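Local coordinates for CELL division protein FTSZ (Haloferax volcanii, PDB 4B46), which binds GTP and controls cell shape as a tubulin-like protein, being essential for the rod-shaped cell type needed for efficient swimming, at residues N307-G310 with I311-R315; W317-E320 with Q321-S324; A300-P303 with E304-N307; R270-S273 with L274-A278. All blocks are in the same frame, centred on the assembly; numbering follows the deposited sequence.

Contact 1 (N307-G310 with I311-R315); sequences NRKG and IERGR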
# COMPACT_ATOMS: atom_id res chain seq x y z
N ASN A 307 23.20 6.52 -11.84
CA ASN A 307 24.58 6.39 -11.38
C ASN A 307 24.67 6.30 -9.86
O ASN A 307 23.67 6.47 -9.17
CB ASN A 307 25.50 7.49 -11.96
CG ASN A 307 25.21 8.89 -11.41
OD1 ASN A 307 24.43 9.07 -10.48
ND2 ASN A 307 25.88 9.89 -11.99
N ARG A 308 25.86 6.01 -9.34
CA ARG A 308 26.01 5.83 -7.90
C ARG A 308 26.02 7.17 -7.18
O ARG A 308 25.49 7.30 -6.08
CB ARG A 308 27.28 5.04 -7.56
CG ARG A 308 27.39 4.72 -6.08
CD ARG A 308 28.66 3.97 -5.69
NE ARG A 308 28.57 3.49 -4.31
CZ ARG A 308 29.02 4.17 -3.25
NH1 ARG A 308 29.61 5.34 -3.41
NH2 ARG A 308 28.88 3.65 -2.04
N LYS A 309 26.62 8.17 -7.81
CA LYS A 309 26.82 9.47 -7.18
C LYS A 309 25.50 10.16 -6.82
O LYS A 309 25.38 10.75 -5.76
CB LYS A 309 27.66 10.37 -8.10
CG LYS A 309 28.14 11.65 -7.46
CD LYS A 309 29.22 12.31 -8.31
CE LYS A 309 29.69 13.62 -7.70
NZ LYS A 309 30.87 14.18 -8.42
N GLY A 310 24.52 10.08 -7.72
CA GLY A 310 23.24 10.72 -7.48
C GLY A 310 22.56 10.11 -6.28
O GLY A 310 22.00 10.81 -5.44
N ILE A 311 22.66 8.79 -6.19
CA ILE A 311 22.03 8.03 -5.12
C ILE A 311 22.70 8.31 -3.79
O ILE A 311 22.02 8.52 -2.78
CB ILE A 311 22.06 6.51 -5.44
CG1 ILE A 311 21.20 6.23 -6.68
CG2 ILE A 311 21.58 5.70 -4.25
CD1 ILE A 311 21.05 4.76 -7.02
N GLU A 312 24.03 8.34 -3.78
CA GLU A 312 24.78 8.68 -2.57
C GLU A 312 24.47 10.10 -2.08
O GLU A 312 24.19 10.29 -0.90
CB GLU A 312 26.28 8.46 -2.76
CG GLU A 312 26.67 6.98 -2.82
CD GLU A 312 26.09 6.18 -1.65
OE1 GLU A 312 26.54 6.39 -0.50
OE2 GLU A 312 25.18 5.35 -1.88
N ARG A 313 24.52 11.08 -2.98
CA ARG A 313 24.11 12.44 -2.62
C ARG A 313 22.66 12.45 -2.16
O ARG A 313 22.29 13.18 -1.24
CB ARG A 313 24.28 13.41 -3.79
CG ARG A 313 25.73 13.77 -4.11
CD ARG A 313 25.78 14.81 -5.22
NE ARG A 313 27.14 15.31 -5.43
CZ ARG A 313 27.49 16.10 -6.44
NH1 ARG A 313 26.59 16.47 -7.34
NH2 ARG A 313 28.75 16.50 -6.55
N GLY A 314 21.82 11.64 -2.81
CA GLY A 314 20.41 11.60 -2.46
C GLY A 314 20.19 11.09 -1.04
O GLY A 314 19.38 11.64 -0.29
N ARG A 315 20.92 10.04 -0.67
CA ARG A 315 20.84 9.48 0.68
C ARG A 315 21.25 10.51 1.74
O ARG A 315 20.58 10.66 2.76
CB ARG A 315 21.71 8.22 0.81
CG ARG A 315 21.20 7.01 0.06
CD ARG A 315 22.19 5.84 0.17
NE ARG A 315 22.38 5.43 1.56
CZ ARG A 315 23.53 4.98 2.06
NH1 ARG A 315 24.60 4.89 1.27
NH2 ARG A 315 23.61 4.63 3.33
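R308 and E312 meet one helical turn apart, with E312 N donating to R308 O at 2.9 Å and R313 N and G314 N repeating the bond to K309 O and G310 O. The tight side of the turn is made by G310, I311 and G314. Both glycines are buried and have no side chain, which lets the backbone of G310 come directly against I271 and T272 of helix 265-280. I311 has CG1 beside its own backbone N (chi1 -65°), which lays CG1 3.5 Å from N307 O, a buried carbonyl oxygen that finds no polar partner in the model.

The opposite character belongs to R308, K309 and R313, all exposed. The extended R308 chain brings its guanidinium across E312, where NH1 lies 3.4 Å from E312 CG. The guanidinium and carboxylate planes stack 19° apart, and the salt bridge from R308 NH2 to E312 OE1 is long at 3.9 Å, with no N-H aimed at the oxygen. A bend at chi2 of E312 (-50°) also offers the carboxylate to R315, whose NH1 forms a closer salt bridge to OE1 at 3.0 Å. K309 and R313 run alongside each other; K309 CE sits 3.2 Å from R313 NH2, over one guanidinium face, and the two like charges probably disfavour closer approach of K309 NZ.

Where the helix starts, G310 N donates to N307 OD1 at 2.9 Å from above the carbonyl plane, an N-cap opening helix 308-322 of the beta-alpha-beta unit between strands 294-301 and 326-333.

Contact 2 (W317-E320 with Q321-S324); sequences WIEE and QTGS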
# COMPACT_ATOMS: atom_id res chain seq x y z
N TRP A 317 21.23 13.79 1.46
CA TRP A 317 20.22 14.85 1.50
C TRP A 317 18.97 14.39 2.27
O TRP A 317 18.42 15.13 3.08
CB TRP A 317 19.90 15.33 0.08
CG TRP A 317 18.97 16.52 0.03
CD1 TRP A 317 19.32 17.84 0.03
CD2 TRP A 317 17.53 16.49 -0.02
NE1 TRP A 317 18.19 18.63 -0.01
CE2 TRP A 317 17.08 17.82 -0.05
CE3 TRP A 317 16.59 15.46 -0.05
CZ2 TRP A 317 15.73 18.16 -0.10
CZ3 TRP A 317 15.24 15.79 -0.10
CH2 TRP A 317 14.83 17.13 -0.13
N ILE A 318 18.54 13.15 2.04
CA ILE A 318 17.39 12.61 2.77
C ILE A 318 17.66 12.57 4.28
O ILE A 318 16.78 12.87 5.09
CB ILE A 318 16.98 11.21 2.23
CG1 ILE A 318 16.36 11.38 0.84
CG2 ILE A 318 16.00 10.50 3.18
CD1 ILE A 318 16.15 10.10 0.09
N GLU A 319 18.88 12.19 4.65
CA GLU A 319 19.23 12.17 6.06
C GLU A 319 19.15 13.58 6.68
O GLU A 319 18.64 13.75 7.78
CB GLU A 319 20.63 11.57 6.25
CG GLU A 319 21.23 11.83 7.62
CD GLU A 319 20.38 11.26 8.74
OE1 GLU A 319 19.57 10.33 8.49
OE2 GLU A 319 20.51 11.75 9.88
N GLU A 320 19.62 14.57 5.94
CA GLU A 320 19.52 15.97 6.36
C GLU A 320 18.08 16.40 6.59
O GLU A 320 17.79 17.12 7.54
CB GLU A 320 20.17 16.89 5.33
CG GLU A 320 21.67 16.64 5.16
CD GLU A 320 22.29 17.47 4.05
OE1 GLU A 320 21.90 18.64 3.89
OE2 GLU A 320 23.17 16.94 3.34
N GLN A 321 17.18 15.94 5.73
CA GLN A 321 15.79 16.36 5.77
C GLN A 321 14.94 15.57 6.77
O GLN A 321 13.85 16.01 7.14
CB GLN A 321 15.16 16.24 4.38
CG GLN A 321 15.85 17.07 3.31
CD GLN A 321 15.70 18.56 3.55
OE1 GLN A 321 14.65 19.03 3.98
NE2 GLN A 321 16.76 19.32 3.28
N THR A 322 15.42 14.41 7.20
CA THR A 322 14.59 13.52 8.01
C THR A 322 15.16 13.26 9.40
O THR A 322 14.41 13.03 10.35
CB THR A 322 14.39 12.15 7.34
OG1 THR A 322 15.67 11.53 7.14
CG2 THR A 322 13.67 12.30 5.99
N GLY A 323 16.48 13.28 9.51
CA GLY A 323 17.15 12.81 10.71
C GLY A 323 16.96 11.31 10.94
O GLY A 323 17.11 10.82 12.06
N SER A 324 16.61 10.57 9.88
CA SER A 324 16.37 9.13 10.01
C SER A 324 17.56 8.37 10.58
O SER A 324 18.72 8.70 10.32
CB SER A 324 15.97 8.49 8.68
OG SER A 324 14.70 8.96 8.24
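The W317 indole carries Q321 on one face and R276 of helix 265-280 on the other. Q321 CG stands 3.4 Å from the centroid of the W317 six-membered ring, only 5° off the normal, a CH-pi contact; across the ring, R276 CG comes within 3.5 Å of W317 CZ2. Q321 bends at chi2 (-66°), which lays its amide over the CZ2–CE2 side of the indole, 23° from the ring plane, with NE2 reaching out to 3.7 Å from W317 NE1. Below the benzene edge, V275 CG1 packs near CE3.

These residues form the C-terminal end of helix 308-322, which finishes in an ST turn: S324 N donates to T322 OG1 at 3.1 Å. With OG1 placed between its backbone N and carbonyl carbon, T322 also reaches back and donates to I318 O at 2.7 Å, arriving above the carbonyl plane. That oxygen takes weak bonds from Q321 N and T322 N as well, so three donors gather on it. G323 N closes the last turn on E319 O at 2.8 Å, and G323 then leaves the helix with positive phi. S324 OG bonds to A292 O, while buried I318 packs on A295, L297 and V327 of the adjoining strands.

Contact 3 (A300-P303 with E304-N307); sequences AGPP and EHLN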
# COMPACT_ATOMS: atom_id res chain seq x y z
N ALA A 300 14.37 4.26 -10.27
CA ALA A 300 14.07 3.27 -11.30
C ALA A 300 14.15 3.92 -12.67
O ALA A 300 13.63 5.01 -12.89
CB ALA A 300 12.68 2.69 -11.08
N GLY A 301 14.82 3.24 -13.60
CA GLY A 301 14.97 3.76 -14.94
C GLY A 301 16.01 3.00 -15.73
O GLY A 301 16.59 2.04 -15.23
N PRO A 302 16.24 3.44 -16.97
CA PRO A 302 17.26 2.81 -17.81
C PRO A 302 18.63 3.04 -17.21
O PRO A 302 18.91 4.16 -16.77
CB PRO A 302 17.11 3.54 -19.15
CG PRO A 302 16.48 4.84 -18.81
CD PRO A 302 15.60 4.59 -17.62
N PRO A 303 19.47 2.00 -17.19
CA PRO A 303 20.81 2.02 -16.58
C PRO A 303 21.62 3.25 -16.97
O PRO A 303 22.30 3.82 -16.12
CB PRO A 303 21.47 0.74 -17.12
CG PRO A 303 20.56 0.25 -18.22
CD PRO A 303 19.20 0.70 -17.84
N GLU A 304 21.52 3.68 -18.23
CA GLU A 304 22.36 4.78 -18.71
C GLU A 304 22.01 6.12 -18.07
O GLU A 304 22.81 7.06 -18.11
CB GLU A 304 22.32 4.87 -20.24
CG GLU A 304 20.97 5.23 -20.84
CD GLU A 304 20.07 4.02 -21.08
OE1 GLU A 304 20.37 2.92 -20.54
OE2 GLU A 304 19.07 4.16 -21.81
N HIS A 305 20.81 6.22 -17.48
CA HIS A 305 20.41 7.43 -16.76
C HIS A 305 20.40 7.23 -15.25
O HIS A 305 19.69 7.94 -14.53
CB HIS A 305 19.04 7.91 -17.24
CG HIS A 305 19.02 8.34 -18.67
ND1 HIS A 305 18.46 7.57 -19.67
CD2 HIS A 305 19.49 9.45 -19.28
CE1 HIS A 305 18.59 8.19 -20.83
NE2 HIS A 305 19.21 9.34 -20.62
N LEU A 306 21.18 6.27 -14.77
CA LEU A 306 21.33 6.03 -13.34
C LEU A 306 22.82 6.01 -13.01
O LEU A 306 23.62 5.56 -13.83
CB LEU A 306 20.72 4.69 -12.94
CG LEU A 306 19.24 4.41 -13.17
CD1 LEU A 306 18.91 2.93 -12.90
CD2 LEU A 306 18.37 5.31 -12.32
N ASN A 307 23.20 6.52 -11.84
CA ASN A 307 24.58 6.39 -11.38
C ASN A 307 24.67 6.30 -9.86
O ASN A 307 23.67 6.47 -9.17
CB ASN A 307 25.50 7.49 -11.96
CG ASN A 307 25.21 8.89 -11.41
OD1 ASN A 307 24.43 9.07 -10.48
ND2 ASN A 307 25.88 9.89 -11.99
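Backbone hydrogen bonds from H305 to P302 and from L306 to P303 wind this loop into two overlapping turns. H305 N donates to P302 O at 2.9 Å and L306 N to P303 O at 3.0 Å; both join residues three apart. In each case the donor stands above the carbonyl plane, most steeply at P303 O, where it is 60° out.

Van der Waals contacts join L306 to the strand end. L306 points its CB toward the preceding segment and brings CD1 to 3.4 Å from G301 O, while its CG lies 3.6 Å from P302 O. With an alanine here, the backbone oxygens of G301 and P302 would probably lose this apolar cover, and a gap would be likely to open between the end of the strand and the loop.

The flat polar groups rest against proline carbons. P302 CG meets the H305 ring at its edge and in its plane, 3.5 Å from ND1, an atom buried here without a partner in the model. E304 has CG between its backbone N and carbonyl carbon (chi1 65°) and bends again at chi2 (-87°), which folds the carboxylate back over both prolines: OE2 lies 3.4 Å from P302 CB and OE1 3.5 Å from P303 CG.

The loop carries the chain out of strand 294-301, where A300 pairs with A341 and G301 with Y332 and I334. H305 then packs on R270 of helix 265-280, L306 touches D331 of strand 326-333, and N307 leads into helix 308-322.

Contact 4 (R270-S273 with L274-A278); sequences RITS and LVRKA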
# COMPACT_ATOMS: atom_id res chain seq x y z
N ARG A 270 20.13 15.35 -12.16
CA ARG A 270 18.77 14.92 -12.46
C ARG A 270 18.24 14.02 -11.35
O ARG A 270 17.09 14.13 -10.92
CB ARG A 270 18.74 14.17 -13.80
CG ARG A 270 17.36 13.76 -14.26
CD ARG A 270 17.40 12.50 -15.11
NE ARG A 270 18.11 11.42 -14.43
CZ ARG A 270 19.33 11.01 -14.75
NH1 ARG A 270 19.98 11.57 -15.77
NH2 ARG A 270 19.91 10.04 -14.06
N ILE A 271 19.10 13.12 -10.88
CA ILE A 271 18.75 12.21 -9.80
C ILE A 271 18.48 12.95 -8.50
O ILE A 271 17.48 12.70 -7.84
CB ILE A 271 19.85 11.16 -9.57
CG1 ILE A 271 19.84 10.13 -10.70
CG2 ILE A 271 19.65 10.47 -8.23
CD1 ILE A 271 20.93 9.07 -10.57
N THR A 272 19.38 13.85 -8.13
CA THR A 272 19.21 14.55 -6.86
C THR A 272 17.96 15.43 -6.91
O THR A 272 17.29 15.61 -5.89
CB THR A 272 20.44 15.38 -6.47
OG1 THR A 272 20.78 16.28 -7.53
CG2 THR A 272 21.61 14.46 -6.22
N SER A 273 17.65 15.96 -8.09
CA SER A 273 16.42 16.73 -8.29
C SER A 273 15.15 15.90 -8.09
O SER A 273 14.21 16.35 -7.43
CB SER A 273 16.40 17.38 -9.68
OG SER A 273 17.26 18.51 -9.71
N LEU A 274 15.11 14.71 -8.67
CA LEU A 274 13.98 13.80 -8.46
C LEU A 274 13.82 13.45 -6.98
O LEU A 274 12.70 13.36 -6.47
CB LEU A 274 14.16 12.51 -9.25
CG LEU A 274 13.75 12.45 -10.72
CD1 LEU A 274 13.91 11.01 -11.18
CD2 LEU A 274 12.32 12.94 -10.93
N VAL A 275 14.95 13.24 -6.31
CA VAL A 275 14.96 12.92 -4.89
C VAL A 275 14.29 14.05 -4.10
O VAL A 275 13.40 13.80 -3.28
CB VAL A 275 16.40 12.66 -4.37
CG1 VAL A 275 16.43 12.55 -2.87
CG2 VAL A 275 16.98 11.39 -5.00
N ARG A 276 14.71 15.28 -4.36
CA ARG A 276 14.09 16.44 -3.73
C ARG A 276 12.60 16.56 -4.04
O ARG A 276 11.79 16.80 -3.15
CB ARG A 276 14.83 17.73 -4.10
CG ARG A 276 16.27 17.77 -3.57
CD ARG A 276 16.87 19.19 -3.59
NE ARG A 276 16.92 19.75 -4.93
CZ ARG A 276 17.89 19.49 -5.80
NH1 ARG A 276 18.89 18.69 -5.46
NH2 ARG A 276 17.87 20.04 -7.01
N LYS A 277 12.23 16.38 -5.31
CA LYS A 277 10.83 16.50 -5.72
C LYS A 277 9.96 15.46 -5.04
O LYS A 277 8.82 15.74 -4.65
CB LYS A 277 10.69 16.38 -7.24
CG LYS A 277 11.16 17.60 -7.99
CD LYS A 277 11.45 17.27 -9.45
CE LYS A 277 12.15 18.42 -10.15
NZ LYS A 277 12.55 18.03 -11.52
N ALA A 278 10.51 14.25 -4.89
CA ALA A 278 9.78 13.16 -4.24
C ALA A 278 9.62 13.43 -2.75
O ALA A 278 8.56 13.16 -2.18
CB ALA A 278 10.49 11.83 -4.48
O HOH W 1 19.91 18.86 -8.33
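R276 folds back over T272 and S273 of the preceding turn. A bend at chi3 (-61°) brings the guanidinium down so that S273 CA lies 3.8 Å from NH2, over one face and toward the rim. The R276 side chain also lies side by side with that of T272, whose OG1 is 3.7 Å from NH1.

One water links the three polar ends. It accepts from R276 NH2 at 2.7 Å, in the guanidinium plane at its edge, and hydrogen-bonds to T272 OG1 at 2.8 Å and to S273 OG at 3.0 Å. Replacing R276 by an alanine would probably leave this water without its charged donor and strip the cover from the S273 backbone.

Further out, both hydroxyls are held by the preceding turn, since T272 OG1 and S273 OG each bond to N269 O. Four regular i to i+4 bonds set the frame, among them R276 N to T272 O at 3.0 Å and K277 N to S273 O at 2.9 Å. Away from the water, I271 CG2 and V275 CG2 pack along the helix, V275 reaches I318 of helix 308-322, and L274 rests on A234 and V340 of the sheet.

Within this turn, then, the aliphatic part of R276 also packs on W317, while its charge is met by a water that the T272 and S273 hydroxyls hold, with no acid among these partners, which probably holds the guanidinium less firmly than a salt bridge would.

In the fold
Following the chain, contact 4 comes first, within helix 265-280. Strand 294-301 then runs into the loop of contact 3, whose last residue, N307, is also the first of contact 1; helix 308-322 continues from there to contact 2 at its far end. Each contact joins adjoining segments and closes only a turn of helix or loop; none encloses or crosses another. They meet in space through contact 4: its I271 and T272 touch N307, G310 and R313 of contact 1, and its V275 and R276 touch contact 2. Contacts 2 and 3 stay about 12 Å apart at their nearest atoms. Together they tie helix 265-280 to helix 308-322 and to the loop that leaves strand 294-301.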